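DNA helicase RecQ (Deinococcus radiodurans, PDB 4Q48) probably couples ATP hydrolysis to the unwinding of duplex DNA in the 3'-5' direction, this chain being the catalytic core of the longer protein. Local coordinates at residues A[262-267]-A[276-281]; A[240-245]-A[308-313]; A[214-219]-A[336-341]; A[284-289]-A[302-307]. All coordinates share one frame; numbering follows the deposited sequence.

Contact 1. Residues A[262-267]-A[276-281]; sequences DALAYH and NNVQER
Tyr266 of strand 263-266 reaches across to Val278 and Gln279 on helix 272-284. Its CB points toward the helix. CG lies anti to the backbone N (chi1 -173°), which carries the ring toward Val278 and Gln279. CD1 is the first ring atom to touch, 3.8 Å from Val278 CG1. Further out, CE1 rests 3.9 Å from Gln279 CG, and CZ is only slightly farther from that carbon. At the tip, Tyr266 OH comes within 3.2 Å of Gln279 NE2. The ring and the amide are turned nearly perpendicular, with planes 82° apart. With an alanine here, Val278 CG1 and Gln279 CG would probably lose their aromatic neighbour, and a gap would open beside the helix.

Val278 also serves the neighbouring strand residues. Its CG1 meets Leu264 CD1 at 4.0 Å, and its CG2 faces Ala265 O. Leu264 CD2 lies 3.9 Å from Arg281 NH1. At the other end of 262-267 the carboxylate of Asp262 lies at the edge of the Arg281 guanidinium as a salt bridge, although these atoms are modelled too close and their places are doubtful. Arg281 has a second carboxylate partner in Glu285. The strand and helix axes run at 141° and approach to 9.0 Å. This is the strand-to-helix half of a beta-alpha-beta unit, completed by strand 289-292, in the second RecA-like helicase lobe.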
loop_
_atom_site.group_PDB
_atom_site.type_symbol
_atom_site.label_atom_id
_atom_site.label_comp_id
_atom_site.label_asym_id
_atom_site.label_seq_id
_atom_site.Cartn_x
_atom_site.Cartn_y
_atom_site.Cartn_z
ATOM N N ASP A 262 -22.466 -16.274 16.828
ATOM C CA ASP A 262 -21.533 -16.199 17.953
ATOM C C ASP A 262 -20.516 -15.062 17.785
ATOM O O ASP A 262 -19.319 -15.299 17.539
ATOM C CB ASP A 262 -20.816 -17.533 18.155
ATOM C CG ASP A 262 -19.886 -17.519 19.363
ATOM O OD1 ASP A 262 -20.035 -16.627 20.231
ATOM O OD2 ASP A 262 -18.985 -18.385 19.435
ATOM N N ALA A 263 -20.994 -13.827 17.943
ATOM C CA ALA A 263 -20.164 -12.645 17.720
ATOM C C ALA A 263 -19.488 -12.137 18.993
ATOM O O ALA A 263 -20.036 -12.238 20.083
ATOM C CB ALA A 263 -20.992 -11.554 17.119
ATOM N N LEU A 264 -18.279 -11.600 18.841
ATOM C CA LEU A 264 -17.558 -11.012 19.962
ATOM C C LEU A 264 -17.048 -9.623 19.624
ATOM O O LEU A 264 -16.698 -9.351 18.475
ATOM C CB LEU A 264 -16.372 -11.888 20.375
ATOM C CG LEU A 264 -16.549 -13.394 20.582
ATOM C CD1 LEU A 264 -15.213 -14.019 20.965
ATOM C CD2 LEU A 264 -17.614 -13.687 21.617
ATOM N N ALA A 265 -16.956 -8.762 20.634
ATOM C CA ALA A 265 -16.404 -7.437 20.424
ATOM C C ALA A 265 -14.894 -7.475 20.667
ATOM O O ALA A 265 -14.417 -8.251 21.497
ATOM C CB ALA A 265 -17.079 -6.418 21.334
ATOM N N TYR A 266 -14.159 -6.638 19.938
ATOM C CA TYR A 266 -12.697 -6.569 20.002
ATOM C C TYR A 266 -12.290 -5.144 19.631
ATOM O O TYR A 266 -12.320 -4.768 18.447
ATOM C CB TYR A 266 -12.071 -7.588 19.056
ATOM C CG TYR A 266 -10.566 -7.785 19.106
ATOM C CD1 TYR A 266 -9.962 -8.467 20.149
ATOM C CD2 TYR A 266 -9.756 -7.353 18.057
ATOM C CE1 TYR A 266 -8.592 -8.684 20.166
ATOM C CE2 TYR A 266 -8.389 -7.558 18.063
ATOM C CZ TYR A 266 -7.808 -8.223 19.125
ATOM O OH TYR A 266 -6.440 -8.427 19.143
ATOM N N HIS A 267 -11.939 -4.347 20.640
ATOM C CA HIS A 267 -11.585 -2.945 20.428
ATOM C C HIS A 267 -10.519 -2.470 21.417
ATOM O O HIS A 267 -10.234 -3.140 22.415
ATOM C CB HIS A 267 -12.865 -2.084 20.505
ATOM C CG HIS A 267 -13.624 -2.237 21.785
ATOM N ND1 HIS A 267 -13.191 -1.712 22.981
ATOM C CD2 HIS A 267 -14.728 -2.966 22.076
ATOM C CE1 HIS A 267 -14.041 -2.039 23.938
ATOM N NE2 HIS A 267 -14.976 -2.810 23.415
ATOM N N ASN A 276 -7.161 -10.921 24.946
ATOM C CA ASN A 276 -6.344 -12.081 24.706
ATOM C C ASN A 276 -7.309 -13.265 24.642
ATOM O O ASN A 276 -7.118 -14.189 23.852
ATOM C CB ASN A 276 -5.292 -12.221 25.811
ATOM C CG ASN A 276 -4.023 -12.914 25.341
ATOM O OD1 ASN A 276 -3.619 -12.789 24.178
ATOM N ND2 ASN A 276 -3.367 -13.624 26.256
ATOM N N ASN A 277 -8.363 -13.199 25.459
ATOM C CA ASN A 277 -9.436 -14.199 25.479
ATOM C C ASN A 277 -10.200 -14.263 24.151
ATOM O O ASN A 277 -10.536 -15.350 23.669
ATOM C CB ASN A 277 -10.398 -13.883 26.643
ATOM C CG ASN A 277 -11.658 -14.754 26.664
ATOM O OD1 ASN A 277 -12.526 -14.650 25.787
ATOM N ND2 ASN A 277 -11.788 -15.571 27.707
ATOM N N VAL A 278 -10.469 -13.101 23.561
ATOM C CA VAL A 278 -11.173 -13.039 22.284
ATOM C C VAL A 278 -10.289 -13.587 21.186
ATOM O O VAL A 278 -10.761 -14.341 20.343
ATOM C CB VAL A 278 -11.634 -11.615 21.922
ATOM C CG1 VAL A 278 -12.146 -11.571 20.490
ATOM C CG2 VAL A 278 -12.724 -11.166 22.873
ATOM N N GLN A 279 -9.010 -13.226 21.195
ATOM C CA GLN A 279 -8.107 -13.811 20.220
ATOM C C GLN A 279 -8.192 -15.334 20.251
ATOM O O GLN A 279 -8.490 -15.940 19.235
ATOM C CB GLN A 279 -6.658 -13.388 20.459
ATOM C CG GLN A 279 -6.345 -11.931 20.242
ATOM C CD GLN A 279 -4.863 -11.732 19.985
ATOM O OE1 GLN A 279 -4.191 -12.632 19.479
ATOM N NE2 GLN A 279 -4.344 -10.558 20.339
ATOM N N GLU A 280 -8.009 -15.944 21.421
ATOM C CA GLU A 280 -8.043 -17.407 21.513
ATOM C C GLU A 280 -9.378 -18.002 21.036
ATOM O O GLU A 280 -9.379 -18.961 20.266
ATOM C CB GLU A 280 -7.753 -17.888 22.949
ATOM C CG GLU A 280 -6.281 -17.780 23.411
ATOM C CD GLU A 280 -5.256 -18.038 22.301
ATOM O OE1 GLU A 280 -5.246 -19.150 21.730
ATOM O OE2 GLU A 280 -4.444 -17.126 22.009
ATOM N N ARG A 281 -10.509 -17.434 21.441
ATOM C CA ARG A 281 -11.774 -17.997 20.972
ATOM C C ARG A 281 -11.871 -17.977 19.440
ATOM O O ARG A 281 -12.372 -18.920 18.819
ATOM C CB ARG A 281 -12.969 -17.270 21.579
ATOM C CG ARG A 281 -13.339 -17.727 22.967
ATOM C CD ARG A 281 -14.851 -17.577 23.174
ATOM N NE ARG A 281 -15.621 -18.352 22.201
ATOM C CZ ARG A 281 -16.942 -18.250 22.031
ATOM N NH1 ARG A 281 -17.647 -17.392 22.768
ATOM N NH2 ARG A 281 -17.567 -18.999 21.121
#

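Contact 2. Residues A[240-245]-A[308-313]; sequences IVYCLS and VAHLDL
Tyr242 N donates to Ala309 O at 2.8 Å, and Ala309 N donates to Ile240 O at 2.9 Å. Leu311 N continues the parallel pairing with a bond to Tyr242 O, nearly straight at hydrogen (173°). Beyond the strand ends a side chain takes over: Leu244 N gives its hydrogen to Asp312 OD2 at 2.9 Å. That oxygen is met on its anti side, 21° out of the carboxylate plane. Were Asp312 replaced by a leucine, Leu244 N would probably lose this acceptor, and the turn that leads into helix 246-258 would be freer to move.

The side chains pack on both faces of the sheet. On one, the Tyr242 and His310 rings run alongside, 18° from parallel and offset, with little overlap. Tyr242 CD2 sits over a face of the imidazole, 3.7 Å from His310 NE2. Val308 CG1 touches the tyrosine edge in plane, 3.6 Å from Tyr242 CE2. Ile240 CG2 lies toward the rim of one face of the same ring. On the other side of the sheet, Val241 holds CG1 anti to its own N, and this brings it to Leu311 CD1 at 3.6 Å. Val241 CG2 approaches Ala309 CB. Leu226 of helix 222-233 packs over this face.

The two buried rings have polar partners elsewhere: Tyr242 OH bonds to Arg326 and His310 NE2 to Glu323. The chemistry implies a largely apolar contact in which these two ring groups are satisfied from outside, while Asp312 ties the adjoining loops together.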
loop_
_atom_site.group_PDB
_atom_site.type_symbol
_atom_site.label_atom_id
_atom_site.label_comp_id
_atom_site.label_asym_id
_atom_site.label_seq_id
_atom_site.Cartn_x
_atom_site.Cartn_y
_atom_site.Cartn_z
ATOM N N ILE A 240 -14.558 -11.714 10.110
ATOM C CA ILE A 240 -14.332 -10.458 10.812
ATOM C C ILE A 240 -15.244 -9.377 10.245
ATOM O O ILE A 240 -15.339 -9.242 9.043
ATOM C CB ILE A 240 -12.892 -9.978 10.673
ATOM C CG1 ILE A 240 -11.916 -11.096 11.034
ATOM C CG2 ILE A 240 -12.689 -8.731 11.518
ATOM C CD1 ILE A 240 -10.437 -10.769 10.716
ATOM N N VAL A 241 -15.944 -8.646 11.107
ATOM C CA VAL A 241 -16.727 -7.480 10.701
ATOM C C VAL A 241 -16.097 -6.216 11.237
ATOM O O VAL A 241 -16.071 -6.026 12.444
ATOM C CB VAL A 241 -18.168 -7.543 11.227
ATOM C CG1 VAL A 241 -18.931 -6.275 10.850
ATOM C CG2 VAL A 241 -18.858 -8.810 10.751
ATOM N N TYR A 242 -15.593 -5.343 10.371
ATOM C CA TYR A 242 -14.980 -4.091 10.833
ATOM C C TYR A 242 -15.957 -2.913 10.947
ATOM O O TYR A 242 -16.686 -2.610 10.002
ATOM C CB TYR A 242 -13.876 -3.698 9.892
ATOM C CG TYR A 242 -12.668 -4.566 9.976
ATOM C CD1 TYR A 242 -11.759 -4.436 11.027
ATOM C CD2 TYR A 242 -12.389 -5.482 8.977
ATOM C CE1 TYR A 242 -10.614 -5.223 11.089
ATOM C CE2 TYR A 242 -11.243 -6.261 9.026
ATOM C CZ TYR A 242 -10.371 -6.135 10.083
ATOM O OH TYR A 242 -9.252 -6.931 10.119
ATOM N N CYS A 243 -15.969 -2.237 12.088
ATOM C CA CYS A 243 -16.777 -1.016 12.230
ATOM C C CYS A 243 -15.893 0.152 12.639
ATOM O O CYS A 243 -14.777 -0.059 13.139
ATOM C CB CYS A 243 -17.907 -1.204 13.237
ATOM S SG CYS A 243 -19.038 -2.544 12.822
ATOM N N LEU A 244 -16.388 1.375 12.423
ATOM C CA LEU A 244 -15.556 2.581 12.576
ATOM C C LEU A 244 -15.316 2.985 14.023
ATOM O O LEU A 244 -14.205 3.364 14.399
ATOM C CB LEU A 244 -16.148 3.761 11.804
ATOM C CG LEU A 244 -15.036 4.767 11.467
ATOM C CD1 LEU A 244 -13.859 4.049 10.787
ATOM C CD2 LEU A 244 -15.539 5.931 10.596
ATOM N N SER A 245 -16.366 2.906 14.824
ATOM C CA SER A 245 -16.302 3.317 16.223
ATOM C C SER A 245 -16.341 2.132 17.182
ATOM O O SER A 245 -16.803 1.043 16.845
ATOM C CB SER A 245 -17.467 4.256 16.564
ATOM O OG SER A 245 -18.718 3.596 16.410
ATOM N N VAL A 308 -14.491 -10.999 5.200
ATOM C CA VAL A 308 -14.287 -9.742 5.890
ATOM C C VAL A 308 -15.317 -8.738 5.419
ATOM O O VAL A 308 -15.389 -8.403 4.230
ATOM C CB VAL A 308 -12.885 -9.187 5.696
ATOM C CG1 VAL A 308 -12.855 -7.744 6.109
ATOM C CG2 VAL A 308 -11.922 -9.959 6.561
ATOM N N ALA A 309 -16.093 -8.243 6.379
ATOM C CA ALA A 309 -17.148 -7.282 6.130
ATOM C C ALA A 309 -16.756 -5.887 6.575
ATOM O O ALA A 309 -16.320 -5.693 7.708
ATOM C CB ALA A 309 -18.423 -7.712 6.843
ATOM N N HIS A 310 -16.969 -4.900 5.704
ATOM C CA HIS A 310 -16.777 -3.513 6.102
ATOM C C HIS A 310 -18.124 -2.802 6.154
ATOM O O HIS A 310 -18.816 -2.694 5.140
ATOM C CB HIS A 310 -15.813 -2.808 5.151
ATOM C CG HIS A 310 -14.368 -3.067 5.459
ATOM N ND1 HIS A 310 -13.637 -4.064 4.843
ATOM C CD2 HIS A 310 -13.521 -2.460 6.328
ATOM C CE1 HIS A 310 -12.403 -4.052 5.316
ATOM N NE2 HIS A 310 -12.306 -3.085 6.213
ATOM N N LEU A 311 -18.496 -2.317 7.337
ATOM C CA LEU A 311 -19.800 -1.695 7.506
ATOM C C LEU A 311 -19.626 -0.183 7.522
ATOM O O LEU A 311 -20.595 0.582 7.631
ATOM C CB LEU A 311 -20.444 -2.188 8.797
ATOM C CG LEU A 311 -21.158 -3.528 8.639
ATOM C CD1 LEU A 311 -21.646 -4.053 9.983
ATOM C CD2 LEU A 311 -22.295 -3.438 7.656
ATOM N N ASP A 312 -18.371 0.234 7.394
ATOM C CA ASP A 312 -18.011 1.633 7.237
ATOM C C ASP A 312 -16.789 1.699 6.334
ATOM O O ASP A 312 -16.113 0.687 6.107
ATOM C CB ASP A 312 -17.689 2.326 8.578
ATOM C CG ASP A 312 -18.840 2.307 9.556
ATOM O OD1 ASP A 312 -19.923 2.848 9.235
ATOM O OD2 ASP A 312 -18.640 1.775 10.672
ATOM N N LEU A 313 -16.514 2.887 5.809
ATOM C CA LEU A 313 -15.325 3.086 5.006
ATOM C C LEU A 313 -14.083 2.916 5.852
ATOM O O LEU A 313 -14.001 3.452 6.962
ATOM C CB LEU A 313 -15.337 4.457 4.365
ATOM C CG LEU A 313 -16.173 4.576 3.106
ATOM C CD1 LEU A 313 -16.061 6.011 2.594
ATOM C CD2 LEU A 313 -15.698 3.568 2.076
#

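Contact 3. Residues A[214-219]-A[336-341]; sequences YRVGLK and AWMVYG
The Trp337 ring meets Arg215 at its edge. Arg215 NH1 lies near the indole plane, 4.1 Å from Trp337 CD1, and the guanidinium is turned 70° from the ring. Toward the rim of one indole face sits Val339 CG1, and Phe229 of helix 222-233 stacks with the indole. Arg215 NH1 has its salt bridge with Glu233 on that same helix.

The other side of the sheet carries two tyrosines. Tyr214 CD1 approaches Ala336 CB at 4.1 Å. Tyr340 holds its CG between the backbone N and the carbonyl carbon (chi1 80°), and this turns the ring back so that CE1 reaches Val216 CG1 at 3.9 Å. Between them Val216 and Met338 run alongside, with Val216 CG2 3.6 Å from Met338 CE. Helix 359-376 packs here, through Tyr375 and Cys376.

Backbone bonds join the strands from Arg215 N to Lys219 N. The last differs: Lys219 N lies 2.8 Å from Tyr340 O but well above the carbonyl plane. Lys219 NZ bonds to Leu311 O and pairs with Asp344.

The strands are parallel. Strand 212-218 is the outermost strand on this side of the six-stranded sheet of the second RecA-like lobe. Its Tyr214 side chain comes within about 4 Å, nearest atoms, of Cys401, a ligand of the bound zinc ion, so the contact marks where the helicase lobe abuts the zinc-binding module typical of RecQ proteins.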
loop_
_atom_site.group_PDB
_atom_site.type_symbol
_atom_site.label_atom_id
_atom_site.label_comp_id
_atom_site.label_asym_id
_atom_site.label_seq_id
_atom_site.Cartn_x
_atom_site.Cartn_y
_atom_site.Cartn_z
ATOM N N TYR A 214 -13.668 -9.661 -4.292
ATOM C CA TYR A 214 -13.921 -8.296 -3.770
ATOM C C TYR A 214 -15.304 -7.729 -4.144
ATOM O O TYR A 214 -15.722 -7.786 -5.307
ATOM C CB TYR A 214 -12.823 -7.326 -4.226
ATOM C CG TYR A 214 -11.467 -7.683 -3.662
ATOM C CD1 TYR A 214 -11.049 -7.203 -2.423
ATOM C CD2 TYR A 214 -10.624 -8.541 -4.358
ATOM C CE1 TYR A 214 -9.811 -7.547 -1.910
ATOM C CE2 TYR A 214 -9.404 -8.909 -3.849
ATOM C CZ TYR A 214 -8.994 -8.410 -2.630
ATOM O OH TYR A 214 -7.759 -8.793 -2.161
ATOM N N ARG A 215 -16.018 -7.238 -3.131
ATOM C CA ARG A 215 -17.315 -6.606 -3.331
ATOM C C ARG A 215 -17.499 -5.326 -2.544
ATOM O O ARG A 215 -17.272 -5.284 -1.327
ATOM C CB ARG A 215 -18.456 -7.537 -2.948
ATOM C CG ARG A 215 -18.611 -8.782 -3.792
ATOM C CD ARG A 215 -19.851 -9.509 -3.311
ATOM N NE ARG A 215 -19.666 -10.942 -3.417
ATOM C CZ ARG A 215 -20.436 -11.828 -2.814
ATOM N NH1 ARG A 215 -21.433 -11.400 -2.059
ATOM N NH2 ARG A 215 -20.186 -13.124 -2.960
ATOM N N VAL A 216 -17.959 -4.297 -3.250
ATOM C CA VAL A 216 -18.345 -3.037 -2.637
ATOM C C VAL A 216 -19.742 -2.710 -3.163
ATOM O O VAL A 216 -20.028 -2.918 -4.332
ATOM C CB VAL A 216 -17.347 -1.902 -2.970
ATOM C CG1 VAL A 216 -17.749 -0.636 -2.277
ATOM C CG2 VAL A 216 -15.919 -2.296 -2.576
ATOM N N GLY A 217 -20.626 -2.236 -2.302
ATOM C CA GLY A 217 -21.966 -1.906 -2.732
ATOM C C GLY A 217 -22.552 -0.840 -1.827
ATOM O O GLY A 217 -21.923 -0.454 -0.814
ATOM N N LEU A 218 -23.781 -0.412 -2.143
ATOM C CA LEU A 218 -24.394 0.736 -1.467
ATOM C C LEU A 218 -25.009 0.349 -0.129
ATOM O O LEU A 218 -25.717 -0.624 -0.048
ATOM C CB LEU A 218 -25.465 1.352 -2.385
ATOM C CG LEU A 218 -26.377 2.415 -1.756
ATOM C CD1 LEU A 218 -25.565 3.509 -1.136
ATOM C CD2 LEU A 218 -27.387 2.988 -2.757
ATOM N N LYS A 219 -24.726 1.128 0.916
ATOM C CA LYS A 219 -25.276 0.881 2.260
ATOM C C LYS A 219 -26.783 1.053 2.292
ATOM O O LYS A 219 -27.292 2.067 1.835
ATOM C CB LYS A 219 -24.619 1.814 3.276
ATOM C CG LYS A 219 -25.081 1.623 4.701
ATOM C CD LYS A 219 -23.902 1.492 5.643
ATOM C CE LYS A 219 -23.271 2.780 5.940
ATOM N NZ LYS A 219 -22.044 2.574 6.756
ATOM N N ALA A 336 -14.635 -10.544 0.399
ATOM C CA ALA A 336 -14.535 -9.268 1.070
ATOM C C ALA A 336 -15.735 -8.490 0.613
ATOM O O ALA A 336 -15.928 -8.306 -0.588
ATOM C CB ALA A 336 -13.248 -8.568 0.748
ATOM N N TRP A 337 -16.566 -8.099 1.581
ATOM C CA TRP A 337 -17.887 -7.508 1.361
ATOM C C TRP A 337 -17.958 -6.172 2.087
ATOM O O TRP A 337 -17.728 -6.114 3.306
ATOM C CB TRP A 337 -18.926 -8.467 1.889
ATOM C CG TRP A 337 -20.379 -8.123 1.798
ATOM C CD1 TRP A 337 -21.273 -8.610 0.891
ATOM C CD2 TRP A 337 -21.138 -7.321 2.723
ATOM N NE1 TRP A 337 -22.541 -8.139 1.172
ATOM C CE2 TRP A 337 -22.485 -7.345 2.290
ATOM C CE3 TRP A 337 -20.810 -6.585 3.869
ATOM C CZ2 TRP A 337 -23.505 -6.647 2.955
ATOM C CZ3 TRP A 337 -21.826 -5.877 4.519
ATOM C CH2 TRP A 337 -23.158 -5.931 4.063
ATOM N N MET A 338 -18.226 -5.090 1.354
ATOM C CA MET A 338 -18.300 -3.755 1.963
ATOM C C MET A 338 -19.461 -2.914 1.418
ATOM O O MET A 338 -19.728 -2.839 0.203
ATOM C CB MET A 338 -16.988 -2.983 1.787
ATOM C CG MET A 338 -17.079 -1.487 2.156
ATOM S SD MET A 338 -15.513 -0.562 2.140
ATOM C CE MET A 338 -15.166 -0.433 0.399
ATOM N N VAL A 339 -20.140 -2.263 2.349
ATOM C CA VAL A 339 -21.162 -1.308 1.995
ATOM C C VAL A 339 -20.799 0.030 2.606
ATOM O O VAL A 339 -20.249 0.121 3.699
ATOM C CB VAL A 339 -22.578 -1.733 2.469
ATOM C CG1 VAL A 339 -23.173 -2.822 1.559
ATOM C CG2 VAL A 339 -22.568 -2.115 3.959
ATOM N N TYR A 340 -21.096 1.073 1.860
ATOM C CA TYR A 340 -20.851 2.408 2.322
ATOM C C TYR A 340 -21.943 3.238 1.671
ATOM O O TYR A 340 -22.512 2.845 0.639
ATOM C CB TYR A 340 -19.439 2.875 1.933
ATOM C CG TYR A 340 -19.328 3.353 0.502
ATOM C CD1 TYR A 340 -19.364 2.464 -0.557
ATOM C CD2 TYR A 340 -19.183 4.709 0.219
ATOM C CE1 TYR A 340 -19.273 2.922 -1.855
ATOM C CE2 TYR A 340 -19.087 5.165 -1.063
ATOM C CZ TYR A 340 -19.143 4.280 -2.085
ATOM O OH TYR A 340 -19.059 4.760 -3.353
ATOM N N GLY A 341 -22.254 4.372 2.274
ATOM C CA GLY A 341 -23.247 5.248 1.701
ATOM C C GLY A 341 -22.855 6.708 1.649
ATOM O O GLY A 341 -21.746 7.107 2.048
#

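Contact 4. Residues A[284-289]-A[302-307]; sequences NEEGVI and KPNVRF
Glu285 and Lys302 join the turn after helix 272-284 to the approach to strand 305-310. The turn belongs to the beta-alpha-beta unit of the second RecA-like lobe. Glu285 contributes its backbone: its O accepts a hydrogen bond from Lys302 NZ at 2.8 Å, with C=O...N at 168°. The lysine chain is extended as far as CE and bends only at chi4 (69°), which swings NZ to the carbonyl. A weak second bond ties NZ to Phe282 O near the end of helix 272-284, so the ammonium probably sits favourably beside these carbonyls.

Glu286 comes next. Its OE1 lies 3.7 Å from Lys302 NZ, a long salt bridge. That oxygen is also modelled too close to the Asn304 amide, so its place, and with it the salt bridge, is less certain.

Ile289 begins the following strand, and here the contact turns apolar and buried. Ile230 of helix 222-233 packs on both Ile289 and Phe307. The isoleucine comes in roughly perpendicular to the phenylalanine side chain, and its CD1 meets the ring edge, 3.7 Å from Phe307 CZ.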
loop_
_atom_site.group_PDB
_atom_site.type_symbol
_atom_site.label_atom_id
_atom_site.label_comp_id
_atom_site.label_asym_id
_atom_site.label_seq_id
_atom_site.Cartn_x
_atom_site.Cartn_y
_atom_site.Cartn_z
ATOM N N ASN A 284 -8.943 -20.589 18.037
ATOM C CA ASN A 284 -8.970 -22.007 18.424
ATOM C C ASN A 284 -10.289 -22.679 18.179
ATOM O O ASN A 284 -10.380 -23.902 18.227
ATOM C CB ASN A 284 -8.672 -22.188 19.924
ATOM C CG ASN A 284 -7.309 -21.693 20.327
ATOM O OD1 ASN A 284 -6.411 -21.531 19.491
ATOM N ND2 ASN A 284 -7.139 -21.448 21.627
ATOM N N GLU A 285 -11.322 -21.887 17.951
ATOM C CA GLU A 285 -12.624 -22.479 17.727
ATOM C C GLU A 285 -13.088 -22.244 16.307
ATOM O O GLU A 285 -12.417 -21.584 15.516
ATOM C CB GLU A 285 -13.650 -21.934 18.711
ATOM C CG GLU A 285 -13.270 -22.141 20.157
ATOM C CD GLU A 285 -14.282 -21.541 21.124
ATOM O OE1 GLU A 285 -15.483 -21.462 20.764
ATOM O OE2 GLU A 285 -13.874 -21.145 22.239
ATOM N N GLU A 286 -14.205 -22.860 15.965
ATOM C CA GLU A 286 -14.752 -22.688 14.652
ATOM C C GLU A 286 -15.970 -21.818 14.692
ATOM O O GLU A 286 -16.655 -21.743 15.713
ATOM C CB GLU A 286 -15.052 -24.042 14.005
ATOM C CG GLU A 286 -13.777 -24.850 13.822
ATOM C CD GLU A 286 -12.767 -24.129 12.938
ATOM O OE1 GLU A 286 -13.169 -23.208 12.185
ATOM O OE2 GLU A 286 -11.559 -24.417 13.060
ATOM N N GLY A 287 -16.224 -21.163 13.563
ATOM C CA GLY A 287 -17.454 -20.435 13.358
ATOM C C GLY A 287 -17.672 -19.264 14.281
ATOM O O GLY A 287 -18.820 -18.908 14.519
ATOM N N VAL A 288 -16.593 -18.683 14.805
ATOM C CA VAL A 288 -16.679 -17.436 15.567
ATOM C C VAL A 288 -16.488 -16.152 14.705
ATOM O O VAL A 288 -15.590 -16.075 13.875
ATOM C CB VAL A 288 -15.666 -17.438 16.731
ATOM C CG1 VAL A 288 -15.320 -16.018 17.192
ATOM C CG2 VAL A 288 -16.192 -18.297 17.885
ATOM N N ILE A 289 -17.370 -15.170 14.866
ATOM C CA ILE A 289 -17.220 -13.874 14.196
ATOM C C ILE A 289 -16.750 -12.756 15.124
ATOM O O ILE A 289 -17.402 -12.478 16.127
ATOM C CB ILE A 289 -18.537 -13.411 13.585
ATOM C CG1 ILE A 289 -18.973 -14.373 12.474
ATOM C CG2 ILE A 289 -18.394 -11.996 13.084
ATOM C CD1 ILE A 289 -20.270 -14.006 11.842
ATOM N N LYS A 302 -5.994 -16.017 11.803
ATOM C CA LYS A 302 -6.741 -17.261 11.723
ATOM C C LYS A 302 -6.598 -17.722 10.284
ATOM O O LYS A 302 -6.737 -16.917 9.375
ATOM C CB LYS A 302 -8.215 -17.073 12.095
ATOM C CG LYS A 302 -8.959 -18.367 12.314
ATOM C CD LYS A 302 -10.360 -18.147 12.837
ATOM C CE LYS A 302 -11.217 -19.395 12.594
ATOM N NZ LYS A 302 -10.842 -20.589 13.420
ATOM N N PRO A 303 -6.336 -19.015 10.059
ATOM C CA PRO A 303 -6.078 -19.402 8.676
ATOM C C PRO A 303 -7.376 -19.619 7.930
ATOM O O PRO A 303 -7.410 -19.669 6.706
ATOM C CB PRO A 303 -5.305 -20.721 8.818
ATOM C CG PRO A 303 -5.249 -21.025 10.320
ATOM C CD PRO A 303 -6.284 -20.178 10.956
ATOM N N ASN A 304 -8.445 -19.607 8.702
ATOM C CA ASN A 304 -9.699 -20.268 8.425
ATOM C C ASN A 304 -10.817 -19.235 8.091
ATOM O O ASN A 304 -12.017 -19.551 8.115
ATOM C CB ASN A 304 -10.000 -21.091 9.700
ATOM C CG ASN A 304 -11.082 -22.121 9.531
ATOM O OD1 ASN A 304 -11.257 -22.707 8.471
ATOM N ND2 ASN A 304 -11.823 -22.349 10.596
ATOM N N VAL A 305 -10.421 -17.987 7.827
ATOM C CA VAL A 305 -11.360 -16.856 7.775
ATOM C C VAL A 305 -12.091 -16.693 6.433
ATOM O O VAL A 305 -11.498 -16.375 5.400
ATOM C CB VAL A 305 -10.642 -15.514 8.101
ATOM C CG1 VAL A 305 -11.556 -14.347 7.853
ATOM C CG2 VAL A 305 -10.137 -15.494 9.540
ATOM N N ARG A 306 -13.408 -16.833 6.486
ATOM C CA ARG A 306 -14.219 -16.967 5.289
ATOM C C ARG A 306 -14.746 -15.648 4.722
ATOM O O ARG A 306 -15.072 -15.578 3.541
ATOM C CB ARG A 306 -15.390 -17.904 5.589
ATOM C CG ARG A 306 -15.058 -19.323 5.283
ATOM C CD ARG A 306 -14.423 -19.409 3.927
ATOM N NE ARG A 306 -13.459 -20.482 3.892
ATOM C CZ ARG A 306 -12.147 -20.310 3.929
ATOM N NH1 ARG A 306 -11.628 -19.111 3.892
ATOM N NH2 ARG A 306 -11.349 -21.355 3.920
ATOM N N PHE A 307 -14.854 -14.613 5.551
ATOM C CA PHE A 307 -15.206 -13.300 5.036
ATOM C C PHE A 307 -14.674 -12.135 5.872
ATOM O O PHE A 307 -14.409 -12.269 7.084
ATOM C CB PHE A 307 -16.722 -13.172 4.896
ATOM C CG PHE A 307 -17.482 -13.087 6.211
ATOM C CD1 PHE A 307 -17.992 -14.229 6.815
ATOM C CD2 PHE A 307 -17.766 -11.860 6.787
ATOM C CE1 PHE A 307 -18.723 -14.149 7.976
ATOM C CE2 PHE A 307 -18.507 -11.778 7.963
ATOM C CZ PHE A 307 -18.982 -12.928 8.552
#

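From the N terminus, residues 214-219 come first and wait longest for their partner. Contact 3 pairs them with 336-341 and so encloses all the others. Within that loop contact 2 joins 240-245 to 308-313. Inside contact 2, contacts 1 and 4 follow in series, 262-267 with 276-281 and then 284-289 with 302-307. None cross. All four reach one parallel sheet: contact 3 lies at one outer strand, contact 1 at the other, and contact 2 between them. Contact 4 touches contact 1 through Leu264 N and Ile289 O, and contact 2 through Ile240 N and Phe307 O. Lys219 NZ and Leu311 O link contacts 3 and 2.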